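Local coordinates for protein beta 1-3 glucanase (Clostridium beijerinckii NCIMB 8052, PDB 5H4E) that probably hydrolyses the beta-1,3 linkages of glucans, as a member of glycoside hydrolase family 64, at residues N222-Y234 with Y272-L284. Numbering follows the deposited sequence.
Sequences NAHYFDSYINDVY and YIHGKPSTQEVLL
T279 is a knob set into a hollow of the turns leading into helix 227-234, a worked case of one threonine joining shape to polarity. Its OG1 accepts from F226 N at 2.8 Å and donates to D227 OD1, nearly along that carboxylate's C-O axis, while CG2, anti to the backbone N, lies at the F226 ring edge. A water links D227 OD1 to T279 N. Beside the knob, Q280, bent at chi2 (69°), brings NE2 to a lone pair of A223 O, 2.9 Å away, and also to F216 O. The F226 ring is sandwiched: V282 CG1 sits 3.9 Å from its centroid, Y225 CE2 over the opposite face nearer the rim, L283 CD2 at the edge. One turn on, I230 pushes CD1 into the corner formed by P277 O and V282 CG2, and I230 CG2 presses tightly against K276 CG at 3.5 Å. K276 CG sits over the centre of one Y234 face, a CH-pi contact, and the chain, bent at chi3, carries NZ to N231 OD1, while Y234 OH donates to G275 O. The axes of helices 227-234 and 279-284 stand at 91°; F307 of helix 294-309 touches I230 and V282, and F260 of strand 259-264 meets Y234 edge-to-face.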
loop_
_atom_site.group_PDB
_atom_site.type_symbol
_atom_site.label_atom_id
_atom_site.label_comp_id
_atom_site.label_asym_id
_atom_site.label_seq_id
_atom_site.Cartn_x
_atom_site.Cartn_y
_atom_site.Cartn_z
ATOM N N ASN A 222 7.502 19.135 -8.062
ATOM C CA ASN A 222 8.286 18.010 -8.577
ATOM C C ASN A 222 7.536 17.142 -9.582
ATOM O O ASN A 222 7.824 15.944 -9.733
ATOM C CB ASN A 222 8.773 17.146 -7.414
ATOM C CG ASN A 222 9.504 17.953 -6.359
ATOM O OD1 ASN A 222 9.121 17.958 -5.188
ATOM N ND2 ASN A 222 10.566 18.642 -6.766
ATOM N N ALA A 223 6.586 17.760 -10.278
ATOM C CA ALA A 223 5.691 17.073 -11.202
ATOM C C ALA A 223 6.426 16.364 -12.322
ATOM O O ALA A 223 5.897 15.417 -12.921
ATOM C CB ALA A 223 4.697 18.067 -11.797
ATOM N N HIS A 224 7.635 16.832 -12.622
ATOM C CA HIS A 224 8.384 16.311 -13.758
ATOM C C HIS A 224 9.684 15.623 -13.342
ATOM O O HIS A 224 10.591 15.468 -14.150
ATOM C CB HIS A 224 8.663 17.448 -14.741
ATOM C CG HIS A 224 7.417 18.098 -15.246
ATOM N ND1 HIS A 224 6.608 17.508 -16.192
ATOM C CD2 HIS A 224 6.809 19.256 -14.897
ATOM C CE1 HIS A 224 5.563 18.283 -16.418
ATOM N NE2 HIS A 224 5.666 19.355 -15.651
ATOM N N TYR A 225 9.744 15.193 -12.086
ATOM C CA TYR A 225 10.964 14.643 -11.496
ATOM C C TYR A 225 11.577 13.504 -12.324
ATOM O O TYR A 225 12.790 13.432 -12.477
ATOM C CB TYR A 225 10.677 14.162 -10.068
ATOM C CG TYR A 225 11.872 13.554 -9.351
ATOM C CD1 TYR A 225 12.981 14.322 -9.021
ATOM C CD2 TYR A 225 11.871 12.211 -8.986
ATOM C CE1 TYR A 225 14.080 13.760 -8.367
ATOM C CE2 TYR A 225 12.953 11.648 -8.331
ATOM C CZ TYR A 225 14.045 12.416 -8.026
ATOM O OH TYR A 225 15.108 11.834 -7.379
ATOM N N PHE A 226 10.749 12.626 -12.874
ATOM C CA PHE A 226 11.280 11.473 -13.593
ATOM C C PHE A 226 11.411 11.672 -15.104
ATOM O O PHE A 226 11.891 10.786 -15.794
ATOM C CB PHE A 226 10.409 10.243 -13.349
ATOM C CG PHE A 226 10.765 9.478 -12.099
ATOM C CD1 PHE A 226 11.835 8.596 -12.092
ATOM C CD2 PHE A 226 10.010 9.619 -10.945
ATOM C CE1 PHE A 226 12.161 7.878 -10.947
ATOM C CE2 PHE A 226 10.338 8.912 -9.802
ATOM C CZ PHE A 226 11.417 8.044 -9.803
ATOM N N ASP A 227 10.979 12.823 -15.606
ATOM C CA ASP A 227 10.789 13.018 -17.047
ATOM C C ASP A 227 12.040 12.794 -17.908
ATOM O O ASP A 227 11.982 12.092 -18.916
ATOM C CB ASP A 227 10.255 14.424 -17.316
ATOM C CG ASP A 227 8.788 14.571 -16.956
ATOM O OD1 ASP A 227 8.289 13.769 -16.138
ATOM O OD2 ASP A 227 8.138 15.480 -17.511
ATOM N N SER A 228 13.148 13.413 -17.532
ATOM C CA SER A 228 14.361 13.286 -18.336
ATOM C C SER A 228 14.844 11.833 -18.377
ATOM O O SER A 228 15.293 11.351 -19.424
ATOM C CB SER A 228 15.465 14.187 -17.808
ATOM O OG SER A 228 16.657 13.945 -18.549
ATOM N N TYR A 229 14.725 11.139 -17.245
ATOM C CA TYR A 229 15.159 9.740 -17.146
ATOM C C TYR A 229 14.259 8.890 -18.016
ATOM O O TYR A 229 14.738 8.056 -18.784
ATOM C CB TYR A 229 15.144 9.272 -15.681
ATOM C CG TYR A 229 15.512 7.812 -15.408
ATOM C CD1 TYR A 229 16.644 7.226 -15.977
ATOM C CD2 TYR A 229 14.738 7.035 -14.547
ATOM C CE1 TYR A 229 16.984 5.902 -15.706
ATOM C CE2 TYR A 229 15.073 5.708 -14.270
ATOM C CZ TYR A 229 16.202 5.150 -14.854
ATOM O OH TYR A 229 16.548 3.834 -14.600
ATOM N N ILE A 230 12.950 9.121 -17.923
ATOM C CA ILE A 230 11.996 8.418 -18.775
ATOM C C ILE A 230 12.337 8.623 -20.251
ATOM O O ILE A 230 12.366 7.667 -21.023
ATOM C CB ILE A 230 10.543 8.890 -18.495
ATOM C CG1 ILE A 230 10.064 8.334 -17.152
ATOM C CG2 ILE A 230 9.603 8.419 -19.585
ATOM C CD1 ILE A 230 8.912 9.103 -16.571
ATOM N N ASN A 231 12.609 9.871 -20.619
ATOM C CA ASN A 231 12.999 10.219 -21.983
ATOM C C ASN A 231 14.253 9.467 -22.428
ATOM O O ASN A 231 14.267 8.889 -23.520
ATOM C CB ASN A 231 13.220 11.732 -22.115
ATOM C CG ASN A 231 11.908 12.519 -22.120
ATOM O OD1 ASN A 231 10.878 12.008 -22.540
ATOM N ND2 ASN A 231 11.954 13.770 -21.665
ATOM N N ASP A 232 15.287 9.465 -21.580
ATOM C CA ASP A 232 16.549 8.787 -21.905
ATOM C C ASP A 232 16.310 7.311 -22.143
ATOM O O ASP A 232 16.824 6.730 -23.105
ATOM C CB ASP A 232 17.585 8.952 -20.782
ATOM C CG ASP A 232 18.125 10.354 -20.684
ATOM O OD1 ASP A 232 17.971 11.117 -21.657
ATOM O OD2 ASP A 232 18.719 10.685 -19.639
ATOM N N VAL A 233 15.526 6.710 -21.248
ATOM C CA VAL A 233 15.254 5.280 -21.293
ATOM C C VAL A 233 14.459 4.891 -22.538
ATOM O O VAL A 233 14.802 3.922 -23.228
ATOM C CB VAL A 233 14.502 4.815 -20.008
ATOM C CG1 VAL A 233 13.896 3.426 -20.200
ATOM C CG2 VAL A 233 15.451 4.836 -18.817
ATOM N N TYR A 234 13.404 5.639 -22.848
ATOM C CA TYR A 234 12.664 5.356 -24.084
ATOM C C TYR A 234 13.501 5.588 -25.362
ATOM O O TYR A 234 13.361 4.856 -26.345
ATOM C CB TYR A 234 11.381 6.180 -24.126
ATOM C CG TYR A 234 10.210 5.429 -23.556
ATOM C CD1 TYR A 234 10.250 4.910 -22.259
ATOM C CD2 TYR A 234 9.066 5.211 -24.313
ATOM C CE1 TYR A 234 9.160 4.208 -21.731
ATOM C CE2 TYR A 234 7.982 4.513 -23.796
ATOM C CZ TYR A 234 8.032 4.018 -22.511
ATOM O OH TYR A 234 6.949 3.329 -22.016
ATOM N N TYR A 272 2.238 -5.040 -25.080
ATOM C CA TYR A 272 2.398 -3.589 -25.102
ATOM C C TYR A 272 2.304 -2.862 -23.765
ATOM O O TYR A 272 1.408 -3.124 -22.967
ATOM C CB TYR A 272 1.345 -2.971 -26.024
ATOM C CG TYR A 272 1.648 -3.123 -27.488
ATOM C CD1 TYR A 272 2.107 -2.049 -28.229
ATOM C CD2 TYR A 272 1.477 -4.340 -28.127
ATOM C CE1 TYR A 272 2.390 -2.177 -29.563
ATOM C CE2 TYR A 272 1.761 -4.478 -29.470
ATOM C CZ TYR A 272 2.221 -3.390 -30.177
ATOM O OH TYR A 272 2.510 -3.520 -31.513
ATOM N N ILE A 273 3.224 -1.928 -23.551
ATOM C CA ILE A 273 2.932 -0.765 -22.728
ATOM C C ILE A 273 2.560 0.341 -23.713
ATOM O O ILE A 273 3.382 0.767 -24.528
ATOM C CB ILE A 273 4.107 -0.318 -21.842
ATOM C CG1 ILE A 273 4.625 -1.465 -20.984
ATOM C CG2 ILE A 273 3.694 0.841 -20.957
ATOM C CD1 ILE A 273 5.731 -1.034 -20.050
ATOM N N HIS A 274 1.308 0.782 -23.668
ATOM C CA HIS A 274 0.838 1.805 -24.592
ATOM C C HIS A 274 1.181 3.216 -24.143
ATOM O O HIS A 274 0.486 3.811 -23.329
ATOM C CB HIS A 274 -0.671 1.660 -24.789
ATOM C CG HIS A 274 -1.059 0.349 -25.394
ATOM N ND1 HIS A 274 -1.033 0.123 -26.752
ATOM C CD2 HIS A 274 -1.445 -0.817 -24.826
ATOM C CE1 HIS A 274 -1.400 -1.122 -26.997
ATOM N NE2 HIS A 274 -1.656 -1.714 -25.845
ATOM N N GLY A 275 2.271 3.752 -24.679
ATOM C CA GLY A 275 2.665 5.112 -24.380
ATOM C C GLY A 275 3.912 5.226 -23.525
ATOM O O GLY A 275 4.501 4.225 -23.090
ATOM N N LYS A 276 4.316 6.472 -23.306
ATOM C CA LYS A 276 5.452 6.803 -22.467
ATOM C C LYS A 276 4.942 7.380 -21.145
ATOM O O LYS A 276 4.132 8.313 -21.148
ATOM C CB LYS A 276 6.367 7.792 -23.181
ATOM C CG LYS A 276 7.493 8.309 -22.328
ATOM C CD LYS A 276 8.498 9.113 -23.139
ATOM C CE LYS A 276 7.919 10.424 -23.611
ATOM N NZ LYS A 276 8.929 11.171 -24.409
ATOM N N PRO A 277 5.395 6.816 -20.011
ATOM C CA PRO A 277 4.809 7.194 -18.712
ATOM C C PRO A 277 5.136 8.616 -18.252
ATOM O O PRO A 277 6.196 9.155 -18.575
ATOM C CB PRO A 277 5.413 6.169 -17.743
ATOM C CG PRO A 277 6.702 5.762 -18.376
ATOM C CD PRO A 277 6.463 5.806 -19.871
ATOM N N SER A 278 4.213 9.219 -17.508
ATOM C CA SER A 278 4.494 10.450 -16.797
ATOM C C SER A 278 5.225 10.131 -15.503
ATOM O O SER A 278 5.343 8.960 -15.114
ATOM C CB SER A 278 3.203 11.199 -16.478
ATOM O OG SER A 278 2.388 10.399 -15.632
ATOM N N THR A 279 5.691 11.175 -14.837
ATOM C CA THR A 279 6.263 11.048 -13.504
ATOM C C THR A 279 5.227 10.463 -12.538
ATOM O O THR A 279 5.561 9.637 -11.683
ATOM C CB THR A 279 6.800 12.422 -13.013
ATOM O OG1 THR A 279 8.075 12.670 -13.626
ATOM C CG2 THR A 279 6.983 12.465 -11.502
ATOM N N GLN A 280 3.967 10.862 -12.701
ATOM C CA GLN A 280 2.915 10.382 -11.804
ATOM C C GLN A 280 2.648 8.905 -12.040
ATOM O O GLN A 280 2.413 8.161 -11.104
ATOM C CB GLN A 280 1.618 11.180 -11.981
ATOM C CG GLN A 280 1.701 12.619 -11.487
ATOM C CD GLN A 280 2.600 13.473 -12.352
ATOM O OE1 GLN A 280 2.464 13.488 -13.580
ATOM N NE2 GLN A 280 3.542 14.165 -11.727
ATOM N N GLU A 281 2.694 8.471 -13.295
ATOM C CA GLU A 281 2.435 7.073 -13.586
ATOM C C GLU A 281 3.537 6.169 -13.033
ATOM O O GLU A 281 3.269 5.040 -12.610
ATOM C CB GLU A 281 2.264 6.865 -15.090
ATOM C CG GLU A 281 0.877 7.285 -15.548
ATOM C CD GLU A 281 0.728 7.385 -17.051
ATOM O OE1 GLU A 281 1.733 7.653 -17.742
ATOM O OE2 GLU A 281 -0.408 7.205 -17.542
ATOM N N VAL A 282 4.772 6.659 -13.036
ATOM C CA VAL A 282 5.864 5.913 -12.410
ATOM C C VAL A 282 5.616 5.775 -10.906
ATOM O O VAL A 282 5.620 4.669 -10.356
ATOM C CB VAL A 282 7.224 6.592 -12.672
ATOM C CG1 VAL A 282 8.322 6.054 -11.725
ATOM C CG2 VAL A 282 7.621 6.404 -14.128
ATOM N N LEU A 283 5.367 6.901 -10.250
ATOM C CA LEU A 283 5.202 6.922 -8.798
ATOM C C LEU A 283 3.992 6.145 -8.326
ATOM O O LEU A 283 4.029 5.503 -7.262
ATOM C CB LEU A 283 5.114 8.370 -8.310
ATOM C CG LEU A 283 6.432 9.114 -8.473
ATOM C CD1 LEU A 283 6.242 10.590 -8.234
ATOM C CD2 LEU A 283 7.475 8.531 -7.513
ATOM N N LEU A 284 2.929 6.166 -9.124
ATOM C CA LEU A 284 1.658 5.581 -8.702
ATOM C C LEU A 284 1.364 4.211 -9.294
ATOM O O LEU A 284 0.544 3.466 -8.760
ATOM C CB LEU A 284 0.519 6.530 -9.049
ATOM C CG LEU A 284 0.578 7.869 -8.317
ATOM C CD1 LEU A 284 -0.476 8.827 -8.868
ATOM C CD2 LEU A 284 0.406 7.679 -6.826
HETATM O O HOH W 1 3.577 15.509 -15.125
HETATM O O HOH W 2 5.544 13.702 -16.231
#